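Local coordinates for cytoplasmic protein (Cryptococcus neoformans var. grubii serotype A, PDB 7LPO) that is a sterylglucosidase of glycoside hydrolase family 5, probably hydrolysing steryl beta-glucosides to release the sterol from its sugar, at residues 735-740 and 765-770; 707-712 and 750-755; 675-680 and 689-694; 682-687 and 713-718; 32-37 and 670-675. All blocks are in the same frame, centred on the assembly; numbering follows the deposited sequence.

Contact 1. Residues 735-740 and 765-770; sequences TIVASH and TIEVQR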
# COMPACT_ATOMS: atom_id res chain seq x y z
N THR A 735 6.56 -30.54 19.57
CA THR A 735 6.78 -30.54 21.01
C THR A 735 6.49 -29.14 21.53
O THR A 735 6.96 -28.16 20.96
CB THR A 735 8.21 -30.96 21.35
OG1 THR A 735 8.37 -32.37 21.12
CG2 THR A 735 8.52 -30.64 22.81
N ILE A 736 5.72 -29.05 22.61
CA ILE A 736 5.27 -27.78 23.17
C ILE A 736 5.70 -27.69 24.63
O ILE A 736 5.51 -28.64 25.40
CB ILE A 736 3.74 -27.64 23.06
CG1 ILE A 736 3.31 -27.62 21.58
CG2 ILE A 736 3.27 -26.38 23.78
CD1 ILE A 736 1.83 -27.84 21.37
N VAL A 737 6.27 -26.55 25.00
CA VAL A 737 6.70 -26.28 26.37
C VAL A 737 6.07 -24.95 26.78
O VAL A 737 6.46 -23.89 26.26
CB VAL A 737 8.23 -26.22 26.50
CG1 VAL A 737 8.63 -25.94 27.94
CG2 VAL A 737 8.84 -27.53 26.02
N ALA A 738 5.11 -25.00 27.69
CA ALA A 738 4.46 -23.81 28.22
C ALA A 738 4.79 -23.64 29.69
O ALA A 738 4.81 -24.61 30.45
CB ALA A 738 2.94 -23.88 28.02
N SER A 739 5.04 -22.39 30.10
CA SER A 739 5.46 -22.12 31.47
C SER A 739 4.31 -22.22 32.46
O SER A 739 4.54 -22.53 33.63
CB SER A 739 6.08 -20.72 31.54
OG SER A 739 5.11 -19.74 31.20
N HIS A 740 3.10 -21.94 32.01
CA HIS A 740 1.89 -22.02 32.82
C HIS A 740 0.80 -22.68 31.98
O HIS A 740 0.85 -22.66 30.75
CB HIS A 740 1.41 -20.63 33.28
CG HIS A 740 2.42 -19.88 34.09
ND1 HIS A 740 3.62 -19.45 33.58
CD2 HIS A 740 2.39 -19.46 35.38
CE1 HIS A 740 4.30 -18.81 34.51
NE2 HIS A 740 3.58 -18.81 35.62
N THR A 765 5.27 -17.88 28.92
CA THR A 765 5.93 -18.20 27.66
C THR A 765 5.47 -19.56 27.16
O THR A 765 5.11 -20.45 27.94
CB THR A 765 7.47 -18.22 27.80
OG1 THR A 765 7.87 -19.28 28.69
CG2 THR A 765 7.98 -16.89 28.31
N ILE A 766 5.50 -19.72 25.84
CA ILE A 766 5.20 -20.98 25.19
C ILE A 766 6.21 -21.15 24.06
O ILE A 766 6.47 -20.21 23.31
CB ILE A 766 3.75 -21.03 24.65
CG1 ILE A 766 3.42 -22.45 24.19
CG2 ILE A 766 3.54 -20.03 23.52
CD1 ILE A 766 1.93 -22.74 24.12
N GLU A 767 6.78 -22.35 23.96
CA GLU A 767 7.77 -22.67 22.94
C GLU A 767 7.32 -23.89 22.16
O GLU A 767 6.80 -24.85 22.73
CB GLU A 767 9.14 -22.91 23.57
CG GLU A 767 9.61 -21.76 24.44
CD GLU A 767 10.70 -22.16 25.40
OE1 GLU A 767 11.87 -22.27 24.95
OE2 GLU A 767 10.40 -22.35 26.61
N VAL A 768 7.53 -23.84 20.85
CA VAL A 768 7.06 -24.87 19.93
C VAL A 768 8.18 -25.19 18.95
O VAL A 768 8.91 -24.30 18.52
CB VAL A 768 5.80 -24.41 19.17
CG1 VAL A 768 5.34 -25.48 18.16
CG2 VAL A 768 4.68 -24.06 20.14
N GLN A 769 8.31 -26.47 18.60
CA GLN A 769 9.17 -26.85 17.49
C GLN A 769 8.68 -28.17 16.92
O GLN A 769 8.04 -28.97 17.62
CB GLN A 769 10.64 -26.97 17.90
CG GLN A 769 10.94 -28.04 18.92
CD GLN A 769 12.37 -27.96 19.42
OE1 GLN A 769 13.32 -27.94 18.63
NE2 GLN A 769 12.54 -27.90 20.73
N ARG A 770 8.99 -28.39 15.65
CA ARG A 770 8.68 -29.67 15.03
C ARG A 770 9.59 -30.76 15.59
O ARG A 770 10.81 -30.58 15.69
CB ARG A 770 8.84 -29.59 13.52
CG ARG A 770 8.40 -30.87 12.81
CD ARG A 770 8.55 -30.75 11.30
NE ARG A 770 8.18 -31.99 10.63
CZ ARG A 770 9.05 -32.97 10.35
NH1 ARG A 770 10.33 -32.86 10.69
NH2 ARG A 770 8.63 -34.06 9.75
O HOH W 1 9.25 -26.78 22.34
O HOH W 2 8.23 -21.84 27.79
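Ile736 turns CG2 anti to its backbone N (chi1 -63°) while Ile766 sends CG1 that way instead (chi1 -171°), and the two branches meet side by side, Ile736 CG2 lying 3.9 Å from Ile766 CD1. They sit on an antiparallel strand pair at one margin of the four-stranded sheet in the C-terminal beta domain, with 734-738 as an outermost strand. Ile736 CG1 also packs against Val768 CG2, and Ala738 CB against Ile766 CG1; strands 749-753 and 742-746 pack on this apolar face, with Leu750, Trp752 and Val743 among the residues touching it. Thr735 pairs with Gln769 and Val737 with Glu767 through two backbone bonds each, the shortest from Glu767 N to Val737 O at 2.8 Å. The side chains of those four residues occupy the other, more exposed face. There a water lies 2.7 Å from Thr765 OG1 and also reaches Val737 O and the Glu767 carboxylate. Beyond Ala738 the pairing continues as the strand ends: Ser739 N donates to Thr765 O at 2.9 Å. Ser739 OG, between its own N and carbonyl carbon, accepts from Thr765 N at 2.9 Å, almost straight (170°), and sits 2.8 Å from His740 ND1 in the imidazole plane.

Contact 2. Residues 707-712 and 750-755; sequences TEIYLP and LRWWYP
Thr707 opens an antiparallel pairing in the C-terminal beta domain, exchanging backbone bonds with Trp752, of which Trp752 N to Thr707 O is the shorter at 2.8 Å. Its OG1, set beside the backbone N (chi1 -62°), gives its proton to Tyr754 OH at 2.6 Å. Both hydroxyls also bond to Val674, just past strand 669-673, Thr707 OG1 to its N and Tyr754 OH to its O. Thr707 CG2 lies 4.2 Å from Trp752 CE3, the two side chains running alongside. Glu708 and Arg751 come next, on the other face and without a salt bridge between them: Glu708 OE2 pairs with Arg34, the Arg751 guanidinium with Gln746 and Asp646. Ile709 returns to the Thr707 face and forms the second doubly bonded pair, Leu750 N reaching Ile709 O almost straight (175°). Ile709 CD1 approaches the Trp752 indole, one face of which takes the Tyr754 ring edge, Tyr754 CD2 over its centre. The Leu711 side chain crosses Leu750 at a slant, Leu711 CD1 3.7 Å from Leu750 CB.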
# COMPACT_ATOMS: atom_id res chain seq x y z
N THR A 707 -6.00 -18.29 24.81
CA THR A 707 -5.11 -17.87 23.75
C THR A 707 -5.11 -18.89 22.61
O THR A 707 -5.09 -20.10 22.85
CB THR A 707 -3.70 -17.68 24.31
OG1 THR A 707 -3.73 -16.65 25.31
CG2 THR A 707 -2.72 -17.32 23.22
N GLU A 708 -5.16 -18.38 21.38
CA GLU A 708 -5.17 -19.20 20.18
C GLU A 708 -3.97 -18.81 19.32
O GLU A 708 -3.75 -17.62 19.06
CB GLU A 708 -6.45 -19.02 19.36
CG GLU A 708 -7.71 -19.45 20.07
CD GLU A 708 -8.96 -19.26 19.22
OE1 GLU A 708 -9.11 -20.00 18.22
OE2 GLU A 708 -9.79 -18.38 19.55
N ILE A 709 -3.23 -19.81 18.88
CA ILE A 709 -2.01 -19.64 18.10
C ILE A 709 -2.15 -20.46 16.84
O ILE A 709 -2.60 -21.62 16.88
CB ILE A 709 -0.76 -20.06 18.91
CG1 ILE A 709 -0.43 -18.99 19.95
CG2 ILE A 709 0.40 -20.32 17.98
CD1 ILE A 709 0.42 -19.50 21.12
N TYR A 710 -1.78 -19.88 15.70
CA TYR A 710 -1.72 -20.59 14.43
C TYR A 710 -0.37 -21.28 14.30
O TYR A 710 0.68 -20.63 14.44
CB TYR A 710 -1.94 -19.61 13.27
CG TYR A 710 -1.62 -20.17 11.90
CD1 TYR A 710 -2.48 -21.07 11.28
CD2 TYR A 710 -0.48 -19.78 11.22
CE1 TYR A 710 -2.19 -21.58 10.02
CE2 TYR A 710 -0.19 -20.28 9.98
CZ TYR A 710 -1.05 -21.18 9.38
OH TYR A 710 -0.76 -21.67 8.12
N LEU A 711 -0.39 -22.58 14.02
CA LEU A 711 0.84 -23.33 13.78
C LEU A 711 0.80 -23.94 12.38
O LEU A 711 0.04 -24.90 12.14
CB LEU A 711 1.03 -24.43 14.82
CG LEU A 711 1.18 -23.98 16.28
CD1 LEU A 711 1.16 -25.20 17.18
CD2 LEU A 711 2.44 -23.17 16.50
N PRO A 712 1.59 -23.44 11.43
CA PRO A 712 1.41 -23.85 10.03
C PRO A 712 1.93 -25.26 9.75
O PRO A 712 3.04 -25.63 10.15
CB PRO A 712 2.19 -22.80 9.24
CG PRO A 712 3.24 -22.30 10.20
CD PRO A 712 2.63 -22.41 11.59
N LEU A 750 -3.40 -24.07 17.90
CA LEU A 750 -2.99 -24.38 19.26
C LEU A 750 -3.83 -23.53 20.21
O LEU A 750 -3.95 -22.32 20.02
CB LEU A 750 -1.51 -24.09 19.46
CG LEU A 750 -1.01 -24.07 20.90
CD1 LEU A 750 -1.29 -25.40 21.57
CD2 LEU A 750 0.46 -23.76 20.92
N ARG A 751 -4.40 -24.17 21.23
CA ARG A 751 -5.24 -23.50 22.22
C ARG A 751 -4.54 -23.59 23.57
O ARG A 751 -4.10 -24.67 23.96
CB ARG A 751 -6.63 -24.12 22.28
CG ARG A 751 -7.41 -23.95 20.99
CD ARG A 751 -8.88 -24.30 21.16
NE ARG A 751 -9.64 -23.96 19.95
CZ ARG A 751 -9.83 -24.79 18.93
NH1 ARG A 751 -9.35 -26.03 18.98
NH2 ARG A 751 -10.52 -24.40 17.87
N TRP A 752 -4.46 -22.47 24.27
CA TRP A 752 -3.61 -22.33 25.45
C TRP A 752 -4.40 -21.67 26.57
O TRP A 752 -4.66 -20.46 26.54
CB TRP A 752 -2.36 -21.52 25.09
CG TRP A 752 -1.35 -21.42 26.18
CD1 TRP A 752 -1.24 -22.22 27.29
CD2 TRP A 752 -0.29 -20.46 26.28
NE1 TRP A 752 -0.18 -21.81 28.06
CE2 TRP A 752 0.42 -20.73 27.46
CE3 TRP A 752 0.12 -19.39 25.47
CZ2 TRP A 752 1.51 -19.98 27.85
CZ3 TRP A 752 1.20 -18.65 25.87
CH2 TRP A 752 1.89 -18.95 27.04
N TRP A 753 -4.82 -22.48 27.55
CA TRP A 753 -5.50 -22.00 28.73
C TRP A 753 -4.49 -21.78 29.85
O TRP A 753 -3.58 -22.59 30.03
CB TRP A 753 -6.55 -23.00 29.23
CG TRP A 753 -7.69 -23.30 28.30
CD1 TRP A 753 -8.94 -22.78 28.35
CD2 TRP A 753 -7.68 -24.23 27.21
NE1 TRP A 753 -9.72 -23.31 27.36
CE2 TRP A 753 -8.97 -24.20 26.64
CE3 TRP A 753 -6.71 -25.07 26.67
CZ2 TRP A 753 -9.30 -24.99 25.54
CZ3 TRP A 753 -7.05 -25.85 25.58
CH2 TRP A 753 -8.33 -25.81 25.04
N TYR A 754 -4.67 -20.70 30.61
CA TYR A 754 -3.82 -20.49 31.77
C TYR A 754 -4.55 -19.59 32.76
O TYR A 754 -5.41 -18.80 32.35
CB TYR A 754 -2.46 -19.88 31.40
CG TYR A 754 -2.47 -18.79 30.36
CD1 TYR A 754 -2.99 -17.53 30.63
CD2 TYR A 754 -1.93 -19.01 29.10
CE1 TYR A 754 -2.99 -16.53 29.67
CE2 TYR A 754 -1.92 -18.02 28.13
CZ TYR A 754 -2.45 -16.79 28.42
OH TYR A 754 -2.44 -15.81 27.46
N PRO A 755 -4.25 -19.70 34.05
CA PRO A 755 -4.80 -18.75 35.02
C PRO A 755 -4.00 -17.47 35.06
O PRO A 755 -2.77 -17.48 34.96
CB PRO A 755 -4.69 -19.51 36.35
CG PRO A 755 -3.48 -20.38 36.17
CD PRO A 755 -3.48 -20.78 34.70

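Contact 3. Residues 675-680 and 689-694; sequences GIPERI and FKYAVR
A classic beta bulge interrupts this hairpin of strands 676-682 and 689-696: Glu678 and Arg679 both face Ala692, and Ala692 O accepts from both of their backbone nitrogens, Glu678 N at 2.9 Å and Arg679 N at 3.1 Å. Ala692 N answers with a nearly straight bond to Arg679 O (173°). Before the bulge, Ile676 and Arg694 form a doubly bonded pair. The extra residue turns the Glu678 side chain toward the partner strand, and CG anti to the backbone N (chi1 -177°) plus a bend at chi2 bring the carboxylate to Arg694. Glu678 OE2 is met on its syn side by Arg694 NE at 2.8 Å, in the guanidinium plane, while NH2 makes weak bonds to both oxygens; the two planes are turned 41° apart. Within the four-stranded antiparallel sheet this hairpin supplies an outermost strand, 676-682, and its neighbour. The opposite face is apolar. Pro677 CB lies 3.4 Å from Tyr691 OH at the ring edge, and Arg679 O meets the edge near CD1; Ile680 CG1 packs 3.7 Å from Tyr691 CD1, and its CG2 branch reaches Phe689 CE1. Tyr691 OH bonds with Thr673 OG1, while Pro670 packs against Tyr691 and Ile680.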
# COMPACT_ATOMS: atom_id res chain seq x y z
N GLY A 675 -4.26 -11.38 27.56
CA GLY A 675 -3.10 -10.59 27.90
C GLY A 675 -2.59 -9.79 26.72
O GLY A 675 -3.28 -9.60 25.72
N ILE A 676 -1.36 -9.33 26.85
CA ILE A 676 -0.73 -8.42 25.89
C ILE A 676 0.43 -9.15 25.23
O ILE A 676 1.32 -9.65 25.94
CB ILE A 676 -0.25 -7.13 26.56
CG1 ILE A 676 -1.43 -6.36 27.17
CG2 ILE A 676 0.49 -6.25 25.56
CD1 ILE A 676 -2.49 -5.96 26.16
N PRO A 677 0.48 -9.24 23.90
CA PRO A 677 1.66 -9.84 23.26
C PRO A 677 2.91 -9.06 23.64
O PRO A 677 2.96 -7.83 23.51
CB PRO A 677 1.36 -9.72 21.75
CG PRO A 677 -0.12 -9.49 21.65
CD PRO A 677 -0.51 -8.76 22.91
N GLU A 678 3.93 -9.77 24.12
CA GLU A 678 5.18 -9.14 24.51
C GLU A 678 6.31 -9.39 23.52
O GLU A 678 7.03 -8.46 23.16
CB GLU A 678 5.61 -9.61 25.91
CG GLU A 678 6.87 -8.93 26.41
CD GLU A 678 6.72 -8.36 27.80
OE1 GLU A 678 7.43 -8.84 28.71
OE2 GLU A 678 5.90 -7.44 28.00
N ARG A 679 6.48 -10.64 23.07
CA ARG A 679 7.59 -10.95 22.17
C ARG A 679 7.28 -12.19 21.34
O ARG A 679 6.76 -13.18 21.86
CB ARG A 679 8.90 -11.17 22.95
CG ARG A 679 10.11 -10.92 22.09
CD ARG A 679 11.46 -11.34 22.63
NE ARG A 679 12.34 -11.48 21.47
CZ ARG A 679 13.01 -10.48 20.89
NH1 ARG A 679 12.94 -9.25 21.39
NH2 ARG A 679 13.75 -10.71 19.81
N ILE A 680 7.63 -12.13 20.06
CA ILE A 680 7.52 -13.28 19.16
C ILE A 680 8.86 -13.51 18.49
O ILE A 680 9.48 -12.57 17.99
CB ILE A 680 6.44 -13.08 18.09
CG1 ILE A 680 5.05 -13.00 18.71
CG2 ILE A 680 6.51 -14.21 17.07
CD1 ILE A 680 4.06 -12.32 17.80
N PHE A 689 9.78 -21.76 17.81
CA PHE A 689 8.85 -20.66 17.98
C PHE A 689 8.74 -20.38 19.47
O PHE A 689 8.57 -21.31 20.26
CB PHE A 689 7.49 -21.01 17.40
CG PHE A 689 6.41 -20.02 17.70
CD1 PHE A 689 6.43 -18.75 17.14
CD2 PHE A 689 5.35 -20.36 18.50
CE1 PHE A 689 5.43 -17.86 17.39
CE2 PHE A 689 4.34 -19.46 18.76
CZ PHE A 689 4.38 -18.21 18.20
N LYS A 690 8.83 -19.11 19.85
CA LYS A 690 8.72 -18.70 21.24
C LYS A 690 7.84 -17.47 21.32
O LYS A 690 8.09 -16.46 20.65
CB LYS A 690 10.09 -18.42 21.85
CG LYS A 690 10.03 -17.89 23.28
CD LYS A 690 11.35 -18.09 24.00
CE LYS A 690 11.20 -17.79 25.49
NZ LYS A 690 12.32 -16.95 26.01
N TYR A 691 6.79 -17.55 22.15
CA TYR A 691 5.84 -16.47 22.33
C TYR A 691 5.77 -16.13 23.82
O TYR A 691 5.51 -17.01 24.64
CB TYR A 691 4.47 -16.87 21.81
CG TYR A 691 3.40 -15.83 21.98
CD1 TYR A 691 3.69 -14.48 21.79
CD2 TYR A 691 2.11 -16.18 22.34
CE1 TYR A 691 2.72 -13.52 21.95
CE2 TYR A 691 1.13 -15.22 22.48
CZ TYR A 691 1.44 -13.90 22.29
OH TYR A 691 0.45 -12.95 22.43
N ALA A 692 5.99 -14.86 24.15
CA ALA A 692 5.89 -14.34 25.51
C ALA A 692 4.73 -13.36 25.59
O ALA A 692 4.60 -12.47 24.74
CB ALA A 692 7.18 -13.65 25.93
N VAL A 693 3.91 -13.49 26.63
CA VAL A 693 2.72 -12.67 26.80
C VAL A 693 2.70 -12.10 28.22
O VAL A 693 3.00 -12.80 29.19
CB VAL A 693 1.44 -13.47 26.51
CG1 VAL A 693 1.48 -14.80 27.23
CG2 VAL A 693 0.20 -12.69 26.91
N ARG A 694 2.37 -10.82 28.32
CA ARG A 694 2.21 -10.15 29.61
C ARG A 694 0.76 -10.31 30.05
O ARG A 694 -0.15 -9.84 29.36
CB ARG A 694 2.59 -8.68 29.50
CG ARG A 694 2.56 -7.90 30.81
CD ARG A 694 3.30 -6.57 30.70
NE ARG A 694 4.72 -6.77 30.42
CZ ARG A 694 5.65 -7.01 31.34
NH1 ARG A 694 5.32 -7.07 32.62
NH2 ARG A 694 6.91 -7.18 30.99

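Contact 4. Residues 682-687 and 713-718; sequences FDITST and FVHYAA
Phe682, its CG anti to the backbone N (chi1 173°), points its ring edge into the face of His715, a T-shaped pair with centroids 4.7 Å apart and planes at 76°; CZ stands over the centre of the imidazole. The contact ties the turn between hairpin strands 676-682 and 689-696 to the short helix 713-716. Beside this stack the phenol of Tyr716 slides past Thr687, and Tyr716 OH donates to Thr687 O at 2.6 Å while also lying 3.4 Å from Phe682 CE1. Further out, a water in the imidazole plane, 2.8 Å from His715 ND1, donates to Ile684 O and so bridges the segments. On the far face Val714 CG1 lies toward the rim, and His715 NE2 has weak bonds to Ala663 O and Cys666 O. An Asx motif shapes the turn: Asp683 OD2 takes both the backbone N and the hydroxyl of Ser686, the former from above the carboxylate plane. The hydroxyl uses the anti lone pair, Ser686 OG 2.7 Å from Asp683 OD2.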
# COMPACT_ATOMS: atom_id res chain seq x y z
N PHE A 682 10.64 -16.48 15.73
CA PHE A 682 10.46 -17.66 14.90
C PHE A 682 11.72 -17.84 14.07
O PHE A 682 12.19 -16.88 13.45
CB PHE A 682 9.24 -17.53 14.00
CG PHE A 682 9.10 -18.64 13.00
CD1 PHE A 682 8.86 -19.94 13.42
CD2 PHE A 682 9.22 -18.39 11.65
CE1 PHE A 682 8.73 -20.96 12.51
CE2 PHE A 682 9.09 -19.42 10.73
CZ PHE A 682 8.85 -20.70 11.16
N ASP A 683 12.23 -19.07 14.04
CA ASP A 683 13.42 -19.42 13.28
C ASP A 683 13.05 -20.52 12.29
O ASP A 683 12.65 -21.62 12.68
CB ASP A 683 14.53 -19.88 14.23
CG ASP A 683 15.78 -20.27 13.50
OD1 ASP A 683 16.38 -19.40 12.83
OD2 ASP A 683 16.17 -21.45 13.60
N ILE A 684 13.21 -20.23 11.00
CA ILE A 684 12.82 -21.18 9.97
C ILE A 684 13.63 -22.46 10.07
O ILE A 684 13.09 -23.57 9.99
CB ILE A 684 12.96 -20.56 8.57
CG1 ILE A 684 11.88 -19.51 8.32
CG2 ILE A 684 12.89 -21.66 7.51
CD1 ILE A 684 12.12 -18.67 7.05
N THR A 685 14.95 -22.34 10.23
CA THR A 685 15.82 -23.50 10.13
C THR A 685 15.53 -24.52 11.22
O THR A 685 15.41 -25.73 10.96
CB THR A 685 17.29 -23.06 10.17
OG1 THR A 685 17.51 -22.06 9.17
CG2 THR A 685 18.22 -24.24 9.92
N SER A 686 15.40 -24.07 12.47
CA SER A 686 15.11 -24.98 13.57
C SER A 686 13.63 -25.24 13.76
O SER A 686 13.26 -26.24 14.40
CB SER A 686 15.68 -24.43 14.87
OG SER A 686 15.00 -23.24 15.26
N THR A 687 12.76 -24.39 13.22
CA THR A 687 11.32 -24.36 13.43
C THR A 687 10.96 -23.84 14.81
O THR A 687 9.77 -23.77 15.14
CB THR A 687 10.64 -25.72 13.24
OG1 THR A 687 10.86 -26.55 14.39
CG2 THR A 687 11.18 -26.42 12.00
N PHE A 713 1.12 -26.04 9.03
CA PHE A 713 1.58 -27.29 8.45
C PHE A 713 2.87 -27.09 7.66
O PHE A 713 3.70 -27.99 7.57
CB PHE A 713 0.52 -27.88 7.50
CG PHE A 713 -0.69 -28.42 8.19
CD1 PHE A 713 -0.60 -29.08 9.40
CD2 PHE A 713 -1.94 -28.27 7.61
CE1 PHE A 713 -1.73 -29.59 10.02
CE2 PHE A 713 -3.06 -28.76 8.22
CZ PHE A 713 -2.96 -29.42 9.43
N VAL A 714 3.01 -25.92 7.03
CA VAL A 714 4.19 -25.61 6.22
C VAL A 714 5.47 -25.87 7.00
O VAL A 714 6.48 -26.31 6.43
CB VAL A 714 4.11 -24.15 5.73
CG1 VAL A 714 5.48 -23.62 5.41
CG2 VAL A 714 3.20 -24.04 4.54
N HIS A 715 5.47 -25.59 8.31
CA HIS A 715 6.66 -25.77 9.13
C HIS A 715 6.57 -26.94 10.10
O HIS A 715 7.62 -27.44 10.53
CB HIS A 715 6.93 -24.51 9.97
CG HIS A 715 7.34 -23.33 9.16
ND1 HIS A 715 8.61 -23.20 8.63
CD2 HIS A 715 6.65 -22.23 8.76
CE1 HIS A 715 8.68 -22.06 7.95
NE2 HIS A 715 7.51 -21.46 8.01
N TYR A 716 5.37 -27.36 10.49
CA TYR A 716 5.20 -28.24 11.63
C TYR A 716 4.46 -29.54 11.30
O TYR A 716 4.22 -30.34 12.20
CB TYR A 716 4.46 -27.49 12.75
CG TYR A 716 5.22 -26.30 13.31
CD1 TYR A 716 6.40 -26.48 14.02
CD2 TYR A 716 4.77 -25.01 13.12
CE1 TYR A 716 7.10 -25.40 14.53
CE2 TYR A 716 5.46 -23.92 13.64
CZ TYR A 716 6.63 -24.12 14.34
OH TYR A 716 7.32 -23.05 14.85
N ALA A 717 4.11 -29.77 10.04
CA ALA A 717 3.43 -31.00 9.69
C ALA A 717 4.36 -32.20 9.89
O ALA A 717 5.58 -32.10 9.79
CB ALA A 717 2.94 -30.96 8.25
N ALA A 718 3.75 -33.36 10.18
CA ALA A 718 4.52 -34.59 10.22
C ALA A 718 5.16 -34.88 8.87
O ALA A 718 6.34 -35.23 8.79
CB ALA A 718 3.62 -35.76 10.65
O HOH W 3 10.98 -24.75 8.61

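Contact 5. Residues 32-37 and 670-675; sequences NGRSLV and PVATVG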
# COMPACT_ATOMS: atom_id res chain seq x y z
N ASN A 32 -14.30 -10.12 24.55
CA ASN A 32 -13.90 -10.77 25.78
C ASN A 32 -12.52 -10.34 26.26
O ASN A 32 -11.94 -10.98 27.14
CB ASN A 32 -13.95 -12.29 25.61
CG ASN A 32 -15.37 -12.79 25.41
OD1 ASN A 32 -16.30 -12.37 26.11
ND2 ASN A 32 -15.56 -13.68 24.44
N GLY A 33 -11.99 -9.25 25.69
CA GLY A 33 -10.74 -8.68 26.14
C GLY A 33 -9.48 -9.26 25.53
O GLY A 33 -8.38 -8.82 25.87
N ARG A 34 -9.59 -10.24 24.64
CA ARG A 34 -8.41 -10.84 24.05
C ARG A 34 -7.75 -9.88 23.07
O ARG A 34 -8.42 -9.25 22.25
CB ARG A 34 -8.77 -12.14 23.34
CG ARG A 34 -9.34 -13.22 24.26
CD ARG A 34 -9.38 -14.58 23.57
NE ARG A 34 -10.16 -14.55 22.33
CZ ARG A 34 -10.20 -15.55 21.45
NH1 ARG A 34 -9.52 -16.66 21.67
NH2 ARG A 34 -10.93 -15.43 20.35
N SER A 35 -6.42 -9.77 23.16
CA SER A 35 -5.66 -9.01 22.18
C SER A 35 -5.60 -9.79 20.87
O SER A 35 -5.19 -10.95 20.85
CB SER A 35 -4.25 -8.73 22.68
OG SER A 35 -4.26 -7.92 23.83
N LEU A 36 -6.01 -9.15 19.78
CA LEU A 36 -6.04 -9.78 18.47
C LEU A 36 -4.86 -9.31 17.62
O LEU A 36 -4.46 -8.14 17.69
CB LEU A 36 -7.34 -9.47 17.74
CG LEU A 36 -8.63 -9.81 18.48
CD1 LEU A 36 -9.84 -9.34 17.69
CD2 LEU A 36 -8.72 -11.30 18.77
N VAL A 37 -4.31 -10.22 16.82
CA VAL A 37 -3.30 -9.90 15.83
C VAL A 37 -3.88 -10.24 14.46
O VAL A 37 -4.29 -11.38 14.22
CB VAL A 37 -1.98 -10.65 16.06
CG1 VAL A 37 -1.01 -10.37 14.90
CG2 VAL A 37 -1.36 -10.24 17.39
N PRO A 670 0.27 -15.65 17.23
CA PRO A 670 -0.93 -15.70 18.09
C PRO A 670 -2.08 -14.90 17.50
O PRO A 670 -2.03 -13.66 17.42
CB PRO A 670 -0.43 -15.10 19.41
CG PRO A 670 0.64 -14.11 18.98
CD PRO A 670 1.27 -14.68 17.72
N VAL A 671 -3.15 -15.60 17.14
CA VAL A 671 -4.33 -14.93 16.58
C VAL A 671 -5.07 -14.14 17.65
O VAL A 671 -5.59 -13.05 17.38
CB VAL A 671 -5.24 -15.97 15.91
CG1 VAL A 671 -6.54 -15.34 15.51
CG2 VAL A 671 -4.56 -16.61 14.71
N ALA A 672 -5.14 -14.67 18.87
CA ALA A 672 -5.88 -14.02 19.94
C ALA A 672 -5.26 -14.42 21.26
O ALA A 672 -4.93 -15.59 21.47
CB ALA A 672 -7.37 -14.40 19.91
N THR A 673 -5.11 -13.44 22.15
CA THR A 673 -4.30 -13.62 23.34
C THR A 673 -5.01 -13.07 24.57
O THR A 673 -5.50 -11.93 24.56
CB THR A 673 -2.94 -12.92 23.20
OG1 THR A 673 -2.17 -13.59 22.20
CG2 THR A 673 -2.21 -12.96 24.52
N VAL A 674 -5.04 -13.87 25.62
CA VAL A 674 -5.44 -13.41 26.95
C VAL A 674 -4.22 -12.70 27.53
O VAL A 674 -3.26 -13.35 27.94
CB VAL A 674 -5.92 -14.56 27.84
CG1 VAL A 674 -6.13 -14.06 29.25
CG2 VAL A 674 -7.20 -15.17 27.26
N GLY A 675 -4.26 -11.38 27.56
CA GLY A 675 -3.10 -10.59 27.90
C GLY A 675 -2.59 -9.79 26.72
O GLY A 675 -3.28 -9.60 25.72
O HOH W 4 -2.81 -12.15 19.93
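The guanidinium of Arg34 lies flat over the methyl of Ala672, whose CB stands 3.4 Å from Arg34 CZ, over the centre of the plane. A bend at chi3 (-56°) folds the chain back for this, and the charged ends go to Glu708 and Asp30. Leu36 CD2 reaches the same methyl, 3.6 Å from Ala672 CB. Ser35 faces the opposite way: OG, beside its own backbone N, donates to Gly675 O at 2.7 Å. The backbones of Ser35 and Thr673 exchange two bonds, Ser35 N to Thr673 O being 2.7 Å. A water gives its protons to Ser35 O and Pro670 O and accepts from Thr673 OG1, 2.8 Å away, which also bonds with Tyr691 OH. Val671 and Ala672 form a classic beta bulge against Glu708, where the chain turns a corner. Strand 669-673 pairs antiparallel with 35-43 on one edge and 707-710 on the other, joining the C-terminal beta domain to a strand that runs beside 98-104 of the catalytic TIM barrel.

Contacts 1 and 3 lie on one antiparallel sheet, joined where strands 761-770 and 689-696 pair; contact 1 is at its surface margin, with waters and exposed side chains, and contact 3 is partly buried, with a salt bridge outside and aromatics inside. Contact 2 belongs to the layer packed against that sheet, and a bond from Trp752 NE1 to His740 O ties it to contact 1. Contact 5, also buried, shares with contact 2 the neighbouring strands 669-673 and 707-710 and a salt bridge between them. It differs in linking residues over 600 apart in sequence. Contact 4 is buried too, but rests on ring packing and a tyrosine hydroxyl bond rather than strand pairing; Arg770 of contact 1 bonds to Ala717 and Ala718 there.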